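Local coordinates for HTH-type transcriptional regulator Rv1985c/MT2039 (Mycobacterium tuberculosis, PDB 3ISP), which binds DNA as a homodimeric LysR-type transcription factor and probably activates expression of the exporter LysE while repressing its own gene, at residues V101-M106 / L193-D198; A112-L117 / L122-E127. All coordinates share one frame; numbering follows the deposited sequence.

How the interactions relate
Both contacts lie in the regulatory (substrate-binding) domain, their centres about 17 Å apart, and neighbouring parallel strands 95-101 and 120-126 couple them. Val101 N lies 2.8 Å from Arg125 O and Val101 O lies 3.2 Å from Glu127 N, both probable hydrogen bonds that tie the start of interaction 1 to the strand of interaction 2. Met106 of helix 103-107 also packs on that strand, its CE 3.5 Å from Val124 CG1. Interaction 1 probably spans the cleft between the two lobes of the domain, whereas interaction 2 is local and packs one lobe at the subunit interface. Arg197 of one chain forms a salt bridge with Asp123 of the other.

Interaction 1 (V101-M106 / L193-D198); sequences VNADSM and LAWNRD
The indole of Trp195 and the carboxylate of Asp104 are the flat groups here, turned 87° against each other, nearly perpendicular. Ala103 CB comes at a slant to the six-membered end of the indole, 3.4 Å from Trp195 CH2 and almost as near CZ3. Asp104 OD1 also arrives obliquely, 4.2 Å from Trp195 CZ2, while the two side chains run past each other in opposite directions. The indole also meets the ring of Phe227, from helix 224-232, with the planes about 35° apart.

The first torsion of Trp195 sets CG opposite its own carbonyl carbon (chi1 -81°), which sends the long ring out of the 193-198 loop toward helix 103-107. Reach is what suits tryptophan to the place: the CA atoms of Ala103 and Trp195 are still 10.2 Å apart. A compact methyl suits the start of the helix, where it presents a small apolar patch to the ring.

Polar contact across the interface is indirect. A water sits 3.0 Å from Trp195 NE1, from which it accepts a weak hydrogen bond, and 3.2 Å from Asp104 OD1, to which it may donate, although it has more acceptors nearby than protons to give. Asn102 takes the N-cap position, and its carbonyl oxygen receives both Ser105 N and Met106 N. The place of Asp104 near the N-terminus of this short helix may modestly favour a negative charge; the definite partner of its OD2 is Tyr165 OH, on strand 155-169.

With no direct hydrogen bond between the segments, a small apolar touch and a weak water bridge imply a modest link between the two lobes of the periplasmic-binding-protein-like regulatory domain, probably across the cleft where relatives bind effectors.

Interaction 2 (A112-L117 / L122-E127); sequences AVFDGL and LDVRIE
Phe114 turns CG opposite its own carbonyl carbon (chi1 -59°), and Leu117 turns CG opposite its backbone N (chi1 -153°); these settings bring both side chains onto Leu122. One methyl does most of the touching: Leu122 CD2 lies at the ring edge of Phe114, 3.4 Å from CE1, and also 3.4 Å from Leu117 CD2. Val124 CG2 joins at the same ring's edge, 4.3 Å from Phe114 CE1. Branched aliphatic groups suit this buried seam because they pack around a ring rim without needing polar partners.

Asp123 follows Leu122 along the strand, and Arg125 makes a bidentate salt bridge to it through NE and NH2, with NH2 2.9 Å from Asp123 OD2 on its syn lone pair; Thr98 OG1 also bonds to OD2.

Strand 120-126 is an edge strand of the chain's mixed sheet, and the second subunit bonds to the backbone of Leu122 and Val124, with its His219 reaching Leu122 N. The chain passes from strand 95-101 through helix 103-107 and the 112-117 turn to a parallel neighbour, a beta-alpha-beta crossover of the periplasmic-binding-protein-like fold of LysR regulatory domains.

Interaction 1 (V101-M106 / L193-D198)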
ATOM      1  N   VAL A 101      -9.643  16.869 -11.794  1.00 47.88           N
ATOM      2  CA  VAL A 101      -8.750  17.919 -12.298  1.00 46.45           C
ATOM      3  C   VAL A 101      -7.463  18.037 -11.473  1.00 50.68           C
ATOM      4  O   VAL A 101      -7.529  18.254 -10.271  1.00 51.06           O
ATOM      5  CB  VAL A 101      -9.436  19.296 -12.272  1.00 47.28           C
ATOM      6  CG1 VAL A 101      -8.510  20.358 -12.811  1.00 46.86           C
ATOM      7  CG2 VAL A 101     -10.718  19.271 -13.075  1.00 51.00           C
ATOM      8  N   ASN A 102      -6.301  17.906 -12.115  1.00 50.25           N
ATOM      9  CA  ASN A 102      -5.021  18.100 -11.434  1.00 45.47           C
ATOM     10  C   ASN A 102      -4.880  19.512 -10.874  1.00 52.61           C
ATOM     11  O   ASN A 102      -5.300  20.485 -11.509  1.00 55.13           O
ATOM     12  CB  ASN A 102      -3.835  17.766 -12.339  1.00 47.15           C
ATOM     13  CG  ASN A 102      -3.709  18.716 -13.523  1.00 52.34           C
ATOM     14  OD1 ASN A 102      -2.616  19.155 -13.873  1.00 52.29           O
ATOM     15  ND2 ASN A 102      -4.829  19.030 -14.147  1.00 52.71           N
ATOM     16  N   ALA A 103      -4.280  19.610  -9.686  1.00 51.90           N
ATOM     17  CA  ALA A 103      -4.195  20.859  -8.921  1.00 46.22           C
ATOM     18  C   ALA A 103      -3.728  22.049  -9.745  1.00 46.85           C
ATOM     19  O   ALA A 103      -4.314  23.118  -9.690  1.00 48.41           O
ATOM     20  CB  ALA A 103      -3.280  20.671  -7.713  1.00 46.34           C
ATOM     21  N   ASP A 104      -2.651  21.847 -10.495  1.00 54.15           N
ATOM     22  CA  ASP A 104      -2.072  22.888 -11.337  1.00 52.28           C
ATOM     23  C   ASP A 104      -3.014  23.410 -12.430  1.00 51.48           C
ATOM     24  O   ASP A 104      -2.938  24.580 -12.807  1.00 51.99           O
ATOM     25  CB  ASP A 104      -0.754  22.400 -11.942  1.00 50.80           C
ATOM     26  CG  ASP A 104       0.373  22.380 -10.929  1.00 57.52           C
ATOM     27  OD1 ASP A 104       0.249  23.085  -9.896  1.00 51.92           O
ATOM     28  OD2 ASP A 104       1.376  21.663 -11.169  1.00 54.70           O
ATOM     29  N   SER A 105      -3.908  22.566 -12.930  1.00 47.32           N
ATOM     30  CA  SER A 105      -4.873  23.046 -13.916  1.00 48.29           C
ATOM     31  C   SER A 105      -5.985  23.861 -13.288  1.00 49.84           C
ATOM     32  O   SER A 105      -6.459  24.827 -13.884  1.00 52.89           O
ATOM     33  CB  SER A 105      -5.462  21.902 -14.740  1.00 47.49           C
ATOM     34  OG  SER A 105      -4.461  21.257 -15.514  1.00 51.11           O
ATOM     35  N   MET A 106      -6.410  23.472 -12.090  1.00 49.16           N
ATOM     36  CA  MET A 106      -7.514  24.169 -11.443  1.00 54.44           C
ATOM     37  C   MET A 106      -7.105  25.589 -11.062  1.00 55.55           C
ATOM     38  O   MET A 106      -7.916  26.506 -11.096  1.00 60.94           O
ATOM     39  CB  MET A 106      -8.033  23.399 -10.219  1.00 55.92           C
ATOM     40  CG  MET A 106      -9.081  24.159  -9.394  1.00 56.33           C
ATOM     41  SD  MET A 106     -10.617  24.551 -10.270  1.00 47.71           S
ATOM     42  CE  MET A 106     -11.231  22.929 -10.521  1.00 36.56           C
ATOM     43  N   LEU A 193      11.561  22.495  -3.162  1.00 54.36           N
ATOM     44  CA  LEU A 193      10.206  22.215  -2.724  1.00 51.00           C
ATOM     45  C   LEU A 193       9.629  20.989  -3.438  1.00 53.91           C
ATOM     46  O   LEU A 193      10.321  20.286  -4.179  1.00 55.72           O
ATOM     47  CB  LEU A 193       9.317  23.415  -3.005  1.00 49.43           C
ATOM     48  CG  LEU A 193       9.762  24.746  -2.432  1.00 50.19           C
ATOM     49  CD1 LEU A 193       8.696  25.791  -2.700  1.00 47.26           C
ATOM     50  CD2 LEU A 193      10.030  24.590  -0.947  1.00 50.81           C
ATOM     51  N   ALA A 194       8.345  20.759  -3.210  1.00 51.41           N
ATOM     52  CA  ALA A 194       7.630  19.640  -3.792  1.00 58.71           C
ATOM     53  C   ALA A 194       6.277  19.501  -3.100  1.00 58.99           C
ATOM     54  O   ALA A 194       6.132  19.857  -1.931  1.00 57.70           O
ATOM     55  CB  ALA A 194       8.431  18.360  -3.655  1.00 53.98           C
ATOM     56  N   TRP A 195       5.292  18.987  -3.826  1.00 56.45           N
ATOM     57  CA  TRP A 195       3.975  18.768  -3.253  1.00 59.87           C
ATOM     58  C   TRP A 195       3.980  17.566  -2.332  1.00 58.47           C
ATOM     59  O   TRP A 195       3.247  17.529  -1.342  1.00 60.78           O
ATOM     60  CB  TRP A 195       2.932  18.582  -4.357  1.00 57.98           C
ATOM     61  CG  TRP A 195       2.490  19.876  -4.918  1.00 52.37           C
ATOM     62  CD1 TRP A 195       3.283  20.847  -5.476  1.00 55.10           C
ATOM     63  CD2 TRP A 195       1.154  20.368  -4.968  1.00 48.71           C
ATOM     64  NE1 TRP A 195       2.511  21.919  -5.865  1.00 54.26           N
ATOM     65  CE2 TRP A 195       1.200  21.648  -5.565  1.00 50.40           C
ATOM     66  CE3 TRP A 195      -0.076  19.856  -4.562  1.00 50.92           C
ATOM     67  CZ2 TRP A 195       0.062  22.412  -5.772  1.00 46.50           C
ATOM     68  CZ3 TRP A 195      -1.209  20.626  -4.763  1.00 54.48           C
ATOM     69  CH2 TRP A 195      -1.130  21.890  -5.368  1.00 50.56           C
ATOM     70  N   ASN A 196       4.815  16.591  -2.669  1.00 56.63           N
ATOM     71  CA  ASN A 196       4.926  15.355  -1.901  1.00 64.73           C
ATOM     72  C   ASN A 196       5.937  14.418  -2.549  1.00 65.98           C
ATOM     73  O   ASN A 196       6.655  14.820  -3.462  1.00 69.28           O
ATOM     74  CB  ASN A 196       3.561  14.676  -1.769  1.00 62.81           C
ATOM     75  CG  ASN A 196       2.927  14.396  -3.106  1.00 60.67           C
ATOM     76  OD1 ASN A 196       3.483  13.673  -3.933  1.00 62.76           O
ATOM     77  ND2 ASN A 196       1.758  14.967  -3.330  1.00 53.15           N
ATOM     78  N   ARG A 197       5.994  13.172  -2.096  1.00 69.62           N
ATOM     79  CA  ARG A 197       7.015  12.246  -2.598  1.00 72.36           C
ATOM     80  C   ARG A 197       6.806  11.878  -4.066  1.00 68.46           C
ATOM     81  O   ARG A 197       7.769  11.735  -4.820  1.00 72.44           O
ATOM     82  CB  ARG A 197       7.095  10.978  -1.738  1.00 76.60           C
ATOM     83  CG  ARG A 197       6.822  11.202  -0.257  1.00 73.66           C
ATOM     84  CD  ARG A 197       7.466  12.468   0.249  1.00 67.26           C
ATOM     85  NE  ARG A 197       7.045  12.749   1.614  1.00 73.34           N
ATOM     86  CZ  ARG A 197       7.705  12.340   2.693  1.00 76.79           C
ATOM     87  NH1 ARG A 197       8.820  11.631   2.556  1.00 76.57           N
ATOM     88  NH2 ARG A 197       7.254  12.641   3.906  1.00 67.85           N
ATOM     89  N   ASP A 198       5.547  11.738  -4.471  1.00 67.56           N
ATOM     90  CA  ASP A 198       5.228  11.356  -5.846  1.00 68.59           C
ATOM     91  C   ASP A 198       5.449  12.504  -6.847  1.00 68.28           C
ATOM     92  O   ASP A 198       5.467  12.291  -8.069  1.00 70.17           O
ATOM     93  CB  ASP A 198       3.792  10.809  -5.941  1.00 64.57           C
ATOM     94  CG  ASP A 198       3.498   9.738  -4.889  1.00 77.05           C
ATOM     95  OD1 ASP A 198       4.463   9.124  -4.359  1.00 71.00           O
ATOM     96  OD2 ASP A 198       2.298   9.518  -4.586  1.00 73.97           O
TER
HETATM   97  O   HOH W   1       3.089  23.173  -8.503  1.00 53.04           O

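Interaction 2 (A112-L117 / L122-E127)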
ATOM      1  N   ALA A 112     -11.886  28.648 -16.096  1.00 60.67           N
ATOM      2  CA  ALA A 112     -12.749  29.241 -17.115  1.00 56.96           C
ATOM      3  C   ALA A 112     -13.982  28.408 -17.383  1.00 61.32           C
ATOM      4  O   ALA A 112     -14.980  28.920 -17.889  1.00 68.71           O
ATOM      5  CB  ALA A 112     -11.970  29.457 -18.416  1.00 54.32           C
ATOM      6  N   VAL A 113     -13.912  27.124 -17.040  1.00 61.43           N
ATOM      7  CA  VAL A 113     -14.940  26.155 -17.425  1.00 58.91           C
ATOM      8  C   VAL A 113     -16.282  26.434 -16.766  1.00 66.24           C
ATOM      9  O   VAL A 113     -17.329  26.042 -17.289  1.00 67.56           O
ATOM     10  CB  VAL A 113     -14.504  24.708 -17.093  1.00 58.43           C
ATOM     11  CG1 VAL A 113     -15.623  23.719 -17.388  1.00 55.14           C
ATOM     12  CG2 VAL A 113     -13.245  24.338 -17.864  1.00 55.63           C
ATOM     13  N   PHE A 114     -16.251  27.106 -15.614  1.00 69.17           N
ATOM     14  CA  PHE A 114     -17.478  27.402 -14.876  1.00 69.95           C
ATOM     15  C   PHE A 114     -18.278  28.466 -15.603  1.00 70.44           C
ATOM     16  O   PHE A 114     -19.503  28.413 -15.646  1.00 76.52           O
ATOM     17  CB  PHE A 114     -17.173  27.890 -13.457  1.00 69.22           C
ATOM     18  CG  PHE A 114     -16.384  26.921 -12.628  1.00 60.77           C
ATOM     19  CD1 PHE A 114     -16.637  25.571 -12.682  1.00 59.16           C
ATOM     20  CD2 PHE A 114     -15.400  27.371 -11.775  1.00 60.84           C
ATOM     21  CE1 PHE A 114     -15.908  24.691 -11.915  1.00 59.19           C
ATOM     22  CE2 PHE A 114     -14.674  26.491 -11.001  1.00 59.24           C
ATOM     23  CZ  PHE A 114     -14.929  25.156 -11.065  1.00 58.87           C
ATOM     24  N   ASP A 115     -17.573  29.437 -16.167  1.00 69.27           N
ATOM     25  CA  ASP A 115     -18.218  30.571 -16.812  1.00 75.40           C
ATOM     26  C   ASP A 115     -19.077  30.116 -17.969  1.00 75.47           C
ATOM     27  O   ASP A 115     -20.194  30.596 -18.152  1.00 79.68           O
ATOM     28  CB  ASP A 115     -17.170  31.572 -17.292  1.00 82.25           C
ATOM     29  CG  ASP A 115     -16.376  32.170 -16.143  1.00 88.18           C
ATOM     30  OD1 ASP A 115     -15.123  32.108 -16.183  1.00 81.88           O
ATOM     31  OD2 ASP A 115     -17.014  32.685 -15.192  1.00 88.76           O
ATOM     32  N   GLY A 116     -18.551  29.174 -18.743  1.00 78.51           N
ATOM     33  CA  GLY A 116     -19.263  28.638 -19.882  1.00 66.50           C
ATOM     34  C   GLY A 116     -19.921  27.330 -19.530  1.00 68.14           C
ATOM     35  O   GLY A 116     -19.839  26.360 -20.277  1.00 78.23           O
ATOM     36  N   LEU A 117     -20.597  27.295 -18.394  1.00 73.83           N
ATOM     37  CA  LEU A 117     -21.195  26.043 -17.949  1.00 83.45           C
ATOM     38  C   LEU A 117     -22.692  26.124 -17.653  1.00 88.18           C
ATOM     39  O   LEU A 117     -23.190  27.114 -17.100  1.00 86.07           O
ATOM     40  CB  LEU A 117     -20.459  25.511 -16.719  1.00 81.39           C
ATOM     41  CG  LEU A 117     -20.517  23.999 -16.523  1.00 78.98           C
ATOM     42  CD1 LEU A 117     -19.165  23.384 -16.865  1.00 70.00           C
ATOM     43  CD2 LEU A 117     -20.898  23.690 -15.091  1.00 82.71           C
ATOM     44  N   LEU A 122     -22.112  20.631 -10.751  1.00 72.85           N
ATOM     45  CA  LEU A 122     -20.700  20.274 -10.843  1.00 63.14           C
ATOM     46  C   LEU A 122     -20.147  19.629  -9.563  1.00 67.25           C
ATOM     47  O   LEU A 122     -20.368  20.118  -8.454  1.00 68.30           O
ATOM     48  CB  LEU A 122     -19.903  21.530 -11.177  1.00 60.58           C
ATOM     49  CG  LEU A 122     -18.750  21.397 -12.163  1.00 68.12           C
ATOM     50  CD1 LEU A 122     -19.051  20.356 -13.225  1.00 67.32           C
ATOM     51  CD2 LEU A 122     -18.503  22.733 -12.813  1.00 69.71           C
ATOM     52  N   ASP A 123     -19.434  18.520  -9.723  1.00 60.47           N
ATOM     53  CA  ASP A 123     -18.704  17.914  -8.619  1.00 61.84           C
ATOM     54  C   ASP A 123     -17.266  17.697  -9.047  1.00 62.27           C
ATOM     55  O   ASP A 123     -16.954  16.732  -9.747  1.00 59.87           O
ATOM     56  CB  ASP A 123     -19.338  16.589  -8.195  1.00 70.92           C
ATOM     57  CG  ASP A 123     -18.441  15.775  -7.262  1.00 73.95           C
ATOM     58  OD1 ASP A 123     -17.713  16.374  -6.428  1.00 73.30           O
ATOM     59  OD2 ASP A 123     -18.477  14.525  -7.366  1.00 70.66           O
ATOM     60  N   VAL A 124     -16.399  18.607  -8.617  1.00 60.34           N
ATOM     61  CA  VAL A 124     -15.010  18.630  -9.038  1.00 61.17           C
ATOM     62  C   VAL A 124     -14.093  18.039  -7.967  1.00 63.13           C
ATOM     63  O   VAL A 124     -14.249  18.318  -6.781  1.00 68.94           O
ATOM     64  CB  VAL A 124     -14.565  20.068  -9.384  1.00 58.01           C
ATOM     65  CG1 VAL A 124     -13.133  20.085  -9.862  1.00 55.02           C
ATOM     66  CG2 VAL A 124     -15.469  20.644 -10.449  1.00 59.51           C
ATOM     67  N   ARG A 125     -13.154  17.206  -8.400  1.00 53.05           N
ATOM     68  CA  ARG A 125     -12.214  16.560  -7.506  1.00 52.11           C
ATOM     69  C   ARG A 125     -10.827  16.974  -7.925  1.00 56.05           C
ATOM     70  O   ARG A 125     -10.494  16.921  -9.104  1.00 56.50           O
ATOM     71  CB  ARG A 125     -12.289  15.042  -7.656  1.00 63.21           C
ATOM     72  CG  ARG A 125     -13.680  14.461  -7.741  1.00 63.60           C
ATOM     73  CD  ARG A 125     -14.382  14.610  -6.421  1.00 68.19           C
ATOM     74  NE  ARG A 125     -15.692  13.979  -6.437  1.00 68.97           N
ATOM     75  CZ  ARG A 125     -15.895  12.693  -6.189  1.00 62.95           C
ATOM     76  NH1 ARG A 125     -14.871  11.897  -5.917  1.00 52.81           N
ATOM     77  NH2 ARG A 125     -17.124  12.206  -6.221  1.00 69.41           N
ATOM     78  N   ILE A 126     -10.002  17.369  -6.969  1.00 59.92           N
ATOM     79  CA  ILE A 126      -8.616  17.658  -7.279  1.00 52.68           C
ATOM     80  C   ILE A 126      -7.815  16.397  -7.072  1.00 54.46           C
ATOM     81  O   ILE A 126      -7.592  15.978  -5.944  1.00 61.63           O
ATOM     82  CB  ILE A 126      -8.053  18.758  -6.400  1.00 48.11           C
ATOM     83  CG1 ILE A 126      -8.881  20.029  -6.562  1.00 56.79           C
ATOM     84  CG2 ILE A 126      -6.623  19.018  -6.769  1.00 47.90           C
ATOM     85  CD1 ILE A 126      -8.842  20.601  -7.947  1.00 54.97           C
ATOM     86  N   GLU A 127      -7.385  15.790  -8.166  1.00 51.53           N
ATOM     87  CA  GLU A 127      -6.681  14.531  -8.091  1.00 55.42           C
ATOM     88  C   GLU A 127      -5.470  14.557  -9.009  1.00 58.11           C
ATOM     89  O   GLU A 127      -5.477  15.226 -10.042  1.00 57.28           O
ATOM     90  CB  GLU A 127      -7.612  13.380  -8.488  1.00 60.04           C
ATOM     91  CG  GLU A 127      -8.936  13.346  -7.729  1.00 62.53           C
ATOM     92  CD  GLU A 127      -8.781  13.118  -6.225  1.00 67.63           C
ATOM     93  OE1 GLU A 127      -7.629  13.000  -5.740  1.00 68.41           O
ATOM     94  OE2 GLU A 127      -9.820  13.063  -5.526  1.00 63.89           O
TER